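Local coordinates for protein N-acetylglucosamine-6-phosphate deacetylase (PDB 6FV4) that probably removes the acetyl group from N-acetylglucosamine-6-phosphate with the help of bound divalent metal, a step of amino-sugar metabolism, at residues A366-H378 with V382-T394. The protein carries 1 engineered substitution. Sequence-based numbering, arbitrary orientation.
Sequences AAGARADLVVLDH and VTAVMRAGEWVVT
M386 and L373 face each other as a hydrogen-bonded antiparallel pair, M386 N donating to L373 O over 2.8 Å and L373 N returning a bond to M386 O. The side chain of M386 runs back along this seam. Its CB rests 3.7 Å from CD1 of L373. With chi1 at 171° placing CG opposite the backbone N, CG passes 3.3 Å from O of A371, and SD goes on to lie beside A371 CB. A bend at chi3 (-80°) then carries CE over one face of the W391 indole, 3.7 Å above the ring and over its centre, a CH-pi contact between strands 382-387 and 390-391, across the turn that joins them. L373 CD1 and V375 CG2 also reach CZ3 of that indole, the valine at the ring edge.

Just before strand 373-376, D372 OD1 takes a nearly straight bond of 2.7 Å from A388 N in the type I' turn R387-E390. R370 grips the same carboxylate side-on through NE and NH2, and water 1 joins R370 NH2 to R387 NH2. R387 NE turns instead to the carbonyl of T102, while G389 N donates to A371 O.

At the other end V375 O accepts from T383 N (2.8 Å) and more weakly from A384 N and T383 OG1, because T383 and A384 both face V375. V382 CG2 packs against L376 CD2 and V374 CG1 on the sheet face opposite V375. Strands 373-376 and 382-387 thus form a beta hairpin with a classic bulge, and strand 373-376 pairs on with strand 63-76, next to the metal-bearing barrel of this amidohydrolase-family enzyme.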
loop_
_atom_site.group_PDB
_atom_site.type_symbol
_atom_site.label_atom_id
_atom_site.label_comp_id
_atom_site.label_asym_id
_atom_site.label_seq_id
_atom_site.Cartn_x
_atom_site.Cartn_y
_atom_site.Cartn_z
ATOM N N ALA B 366 24.186 18.598 10.046
ATOM C CA ALA B 366 23.697 19.905 10.445
ATOM C C ALA B 366 24.615 20.437 11.529
ATOM O O ALA B 366 25.328 19.678 12.190
ATOM C CB ALA B 366 22.254 19.842 10.960
ATOM N N ALA B 367 24.597 21.756 11.701
ATOM C CA ALA B 367 25.357 22.361 12.782
ATOM C C ALA B 367 25.018 21.669 14.093
ATOM O O ALA B 367 23.848 21.431 14.397
ATOM C CB ALA B 367 25.051 23.862 12.862
ATOM N N GLY B 368 26.056 21.305 14.850
ATOM C CA GLY B 368 25.897 20.632 16.115
ATOM C C GLY B 368 25.922 19.114 16.047
ATOM O O GLY B 368 26.221 18.466 17.059
ATOM N N ALA B 369 25.618 18.528 14.891
ATOM C CA ALA B 369 25.534 17.079 14.780
ATOM C C ALA B 369 26.923 16.445 14.775
ATOM O O ALA B 369 27.920 17.071 14.403
ATOM C CB ALA B 369 24.786 16.689 13.506
ATOM N N ARG B 370 26.983 15.178 15.194
ATOM C CA ARG B 370 28.240 14.447 15.113
ATOM C C ARG B 370 28.608 14.219 13.653
ATOM O O ARG B 370 27.742 14.063 12.789
ATOM C CB ARG B 370 28.168 13.112 15.862
ATOM C CG ARG B 370 29.548 12.640 16.326
ATOM C CD ARG B 370 29.509 11.362 17.138
ATOM N NE ARG B 370 29.114 10.220 16.318
ATOM C CZ ARG B 370 28.965 8.985 16.783
ATOM N NH1 ARG B 370 29.195 8.719 18.078
ATOM N NH2 ARG B 370 28.590 8.017 15.951
ATOM N N ALA B 371 29.912 14.240 13.376
ATOM C CA ALA B 371 30.409 14.225 12.004
ATOM C C ALA B 371 30.525 12.776 11.523
ATOM O O ALA B 371 31.604 12.184 11.456
ATOM C CB ALA B 371 31.736 14.964 11.909
ATOM N N ASP B 372 29.372 12.210 11.171
ATOM C CA ASP B 372 29.275 10.871 10.603
ATOM C C ASP B 372 28.749 11.036 9.186
ATOM O O ASP B 372 27.633 11.531 8.999
ATOM C CB ASP B 372 28.327 9.981 11.403
ATOM C CG ASP B 372 28.688 9.887 12.868
ATOM O OD1 ASP B 372 29.810 10.274 13.258
ATOM O OD2 ASP B 372 27.832 9.416 13.639
ATOM N N LEU B 373 29.549 10.655 8.194
ATOM C CA LEU B 373 29.128 10.841 6.813
ATOM C C LEU B 373 29.762 9.766 5.946
ATOM O O LEU B 373 30.706 9.082 6.355
ATOM C CB LEU B 373 29.476 12.245 6.296
ATOM C CG LEU B 373 30.919 12.765 6.360
ATOM C CD1 LEU B 373 31.813 12.178 5.264
ATOM C CD2 LEU B 373 30.909 14.299 6.264
ATOM N N VAL B 374 29.237 9.643 4.724
ATOM C CA VAL B 374 29.649 8.619 3.770
ATOM C C VAL B 374 29.826 9.278 2.410
ATOM O O VAL B 374 29.008 10.106 2.001
ATOM C CB VAL B 374 28.623 7.464 3.684
ATOM C CG1 VAL B 374 29.023 6.461 2.599
ATOM C CG2 VAL B 374 28.496 6.757 5.016
ATOM N N VAL B 375 30.916 8.950 1.733
ATOM C CA VAL B 375 31.219 9.506 0.427
ATOM C C VAL B 375 30.958 8.421 -0.598
ATOM O O VAL B 375 31.422 7.286 -0.439
ATOM C CB VAL B 375 32.664 10.020 0.349
ATOM C CG1 VAL B 375 32.859 10.790 -0.939
ATOM C CG2 VAL B 375 32.969 10.918 1.553
ATOM N N LEU B 376 30.191 8.759 -1.634
ATOM C CA LEU B 376 29.790 7.808 -2.658
ATOM C C LEU B 376 30.178 8.348 -4.023
ATOM O O LEU B 376 30.083 9.555 -4.260
ATOM C CB LEU B 376 28.275 7.558 -2.613
ATOM C CG LEU B 376 27.620 7.245 -1.268
ATOM C CD1 LEU B 376 26.106 7.349 -1.387
ATOM C CD2 LEU B 376 28.021 5.856 -0.791
ATOM N N ASP B 377 30.589 7.455 -4.926
ATOM C CA ASP B 377 30.878 7.856 -6.300
ATOM C C ASP B 377 29.598 7.802 -7.136
ATOM O O ASP B 377 28.492 7.643 -6.611
ATOM C CB ASP B 377 32.006 6.998 -6.883
ATOM C CG ASP B 377 31.677 5.513 -6.919
ATOM O OD1 ASP B 377 30.484 5.135 -6.941
ATOM O OD2 ASP B 377 32.629 4.716 -6.969
ATOM N N HIS B 378 29.721 7.940 -8.464
ATOM C CA HIS B 378 28.514 8.010 -9.288
ATOM C C HIS B 378 27.790 6.672 -9.337
ATOM O O HIS B 378 26.560 6.640 -9.459
ATOM C CB HIS B 378 28.840 8.510 -10.700
ATOM C CG HIS B 378 28.685 9.998 -10.862
ATOM N ND1 HIS B 378 27.484 10.649 -10.676
ATOM C CD2 HIS B 378 29.589 10.962 -11.169
ATOM C CE1 HIS B 378 27.652 11.947 -10.866
ATOM N NE2 HIS B 378 28.921 12.164 -11.166
ATOM N N VAL B 382 30.550 3.222 -1.945
ATOM C CA VAL B 382 31.257 3.903 -0.864
ATOM C C VAL B 382 32.732 4.021 -1.205
ATOM O O VAL B 382 33.407 3.021 -1.477
ATOM C CB VAL B 382 31.089 3.147 0.460
ATOM C CG1 VAL B 382 32.003 3.766 1.531
ATOM C CG2 VAL B 382 29.642 3.149 0.905
ATOM N N THR B 383 33.246 5.249 -1.166
ATOM C CA THR B 383 34.665 5.500 -1.364
ATOM C C THR B 383 35.347 6.039 -0.114
ATOM O O THR B 383 36.576 5.968 -0.020
ATOM C CB THR B 383 34.875 6.489 -2.521
ATOM O OG1 THR B 383 34.153 7.693 -2.244
ATOM C CG2 THR B 383 34.347 5.898 -3.837
ATOM N N ALA B 384 34.583 6.555 0.845
ATOM C CA ALA B 384 35.149 7.033 2.099
ATOM C C ALA B 384 34.053 7.059 3.153
ATOM O O ALA B 384 32.872 7.184 2.825
ATOM C CB ALA B 384 35.772 8.420 1.931
ATOM N N VAL B 385 34.458 6.940 4.426
ATOM C CA VAL B 385 33.543 6.886 5.562
ATOM C C VAL B 385 34.144 7.698 6.696
ATOM O O VAL B 385 35.277 7.438 7.121
ATOM C CB VAL B 385 33.282 5.449 6.058
ATOM C CG1 VAL B 385 32.340 5.475 7.266
ATOM C CG2 VAL B 385 32.707 4.578 4.954
ATOM N N MET B 386 33.384 8.653 7.214
ATOM C CA MET B 386 33.811 9.401 8.385
ATOM C C MET B 386 32.866 9.107 9.538
ATOM O O MET B 386 31.653 9.014 9.347
ATOM C CB MET B 386 33.853 10.904 8.106
ATOM C CG MET B 386 34.082 11.738 9.365
ATOM S SD MET B 386 34.227 13.470 8.933
ATOM C CE MET B 386 35.933 13.507 8.392
ATOM N N ARG B 387 33.432 8.949 10.734
ATOM C CA ARG B 387 32.651 8.716 11.941
ATOM C C ARG B 387 33.280 9.489 13.089
ATOM O O ARG B 387 34.474 9.342 13.348
ATOM C CB ARG B 387 32.588 7.219 12.280
ATOM C CG ARG B 387 31.672 6.899 13.444
ATOM C CD ARG B 387 31.625 5.403 13.737
ATOM N NE ARG B 387 30.781 5.155 14.898
ATOM C CZ ARG B 387 31.200 5.133 16.166
ATOM N NH1 ARG B 387 32.479 5.322 16.472
ATOM N NH2 ARG B 387 30.324 4.919 17.136
ATOM N N ALA B 388 32.474 10.308 13.767
ATOM C CA ALA B 388 32.948 11.191 14.836
ATOM C C ALA B 388 34.130 12.039 14.371
ATOM O O ALA B 388 35.122 12.211 15.085
ATOM C CB ALA B 388 33.311 10.397 16.091
ATOM N N GLY B 389 34.027 12.562 13.150
ATOM C CA GLY B 389 35.012 13.486 12.619
ATOM C C GLY B 389 36.298 12.878 12.104
ATOM O O GLY B 389 37.175 13.626 11.652
ATOM N N GLU B 390 36.447 11.558 12.139
ATOM C CA GLU B 390 37.671 10.914 11.684
ATOM C C GLU B 390 37.354 9.904 10.593
ATOM O O GLU B 390 36.292 9.283 10.589
ATOM C CB GLU B 390 38.393 10.235 12.841
ATOM C CG GLU B 390 38.741 11.230 13.929
ATOM C CD GLU B 390 39.371 10.591 15.131
ATOM O OE1 GLU B 390 40.040 9.543 14.973
ATOM O OE2 GLU B 390 39.204 11.145 16.240
ATOM N N TRP B 391 38.282 9.749 9.659
ATOM C CA TRP B 391 38.070 8.804 8.570
ATOM C C TRP B 391 38.188 7.379 9.108
ATOM O O TRP B 391 39.264 6.962 9.552
ATOM C CB TRP B 391 39.069 9.064 7.450
ATOM C CG TRP B 391 38.900 10.406 6.815
ATOM C CD1 TRP B 391 39.748 11.477 6.898
ATOM C CD2 TRP B 391 37.801 10.824 6.001
ATOM N NE1 TRP B 391 39.244 12.538 6.177
ATOM C CE2 TRP B 391 38.049 12.160 5.616
ATOM C CE3 TRP B 391 36.633 10.195 5.551
ATOM C CZ2 TRP B 391 37.173 12.873 4.808
ATOM C CZ3 TRP B 391 35.755 10.916 4.752
ATOM C CH2 TRP B 391 36.032 12.240 4.390
ATOM N N VAL B 392 37.072 6.648 9.118
ATOM C CA VAL B 392 37.130 5.189 9.217
ATOM C C VAL B 392 37.746 4.618 7.949
ATOM O O VAL B 392 38.749 3.895 7.990
ATOM C CB VAL B 392 35.726 4.602 9.459
ATOM C CG1 VAL B 392 35.761 3.074 9.380
ATOM C CG2 VAL B 392 35.162 5.054 10.787
ATOM N N VAL B 393 37.131 4.942 6.803
ATOM C CA VAL B 393 37.652 4.689 5.461
ATOM C C VAL B 393 37.955 6.049 4.842
ATOM O O VAL B 393 37.043 6.840 4.582
ATOM C CB VAL B 393 36.653 3.898 4.605
ATOM C CG1 VAL B 393 37.068 3.880 3.122
ATOM C CG2 VAL B 393 36.513 2.476 5.147
ATOM N N THR B 394 39.233 6.342 4.653
ATOM C CA THR B 394 39.649 7.593 4.041
ATOM C C THR B 394 39.528 7.485 2.518
ATOM O O THR B 394 39.661 6.387 1.963
ATOM C CB THR B 394 41.086 7.919 4.457
ATOM O OG1 THR B 394 41.419 9.268 4.102
ATOM C CG2 THR B 394 42.071 6.960 3.810
HETATM O O HOH W 1 27.834 5.321 16.550
#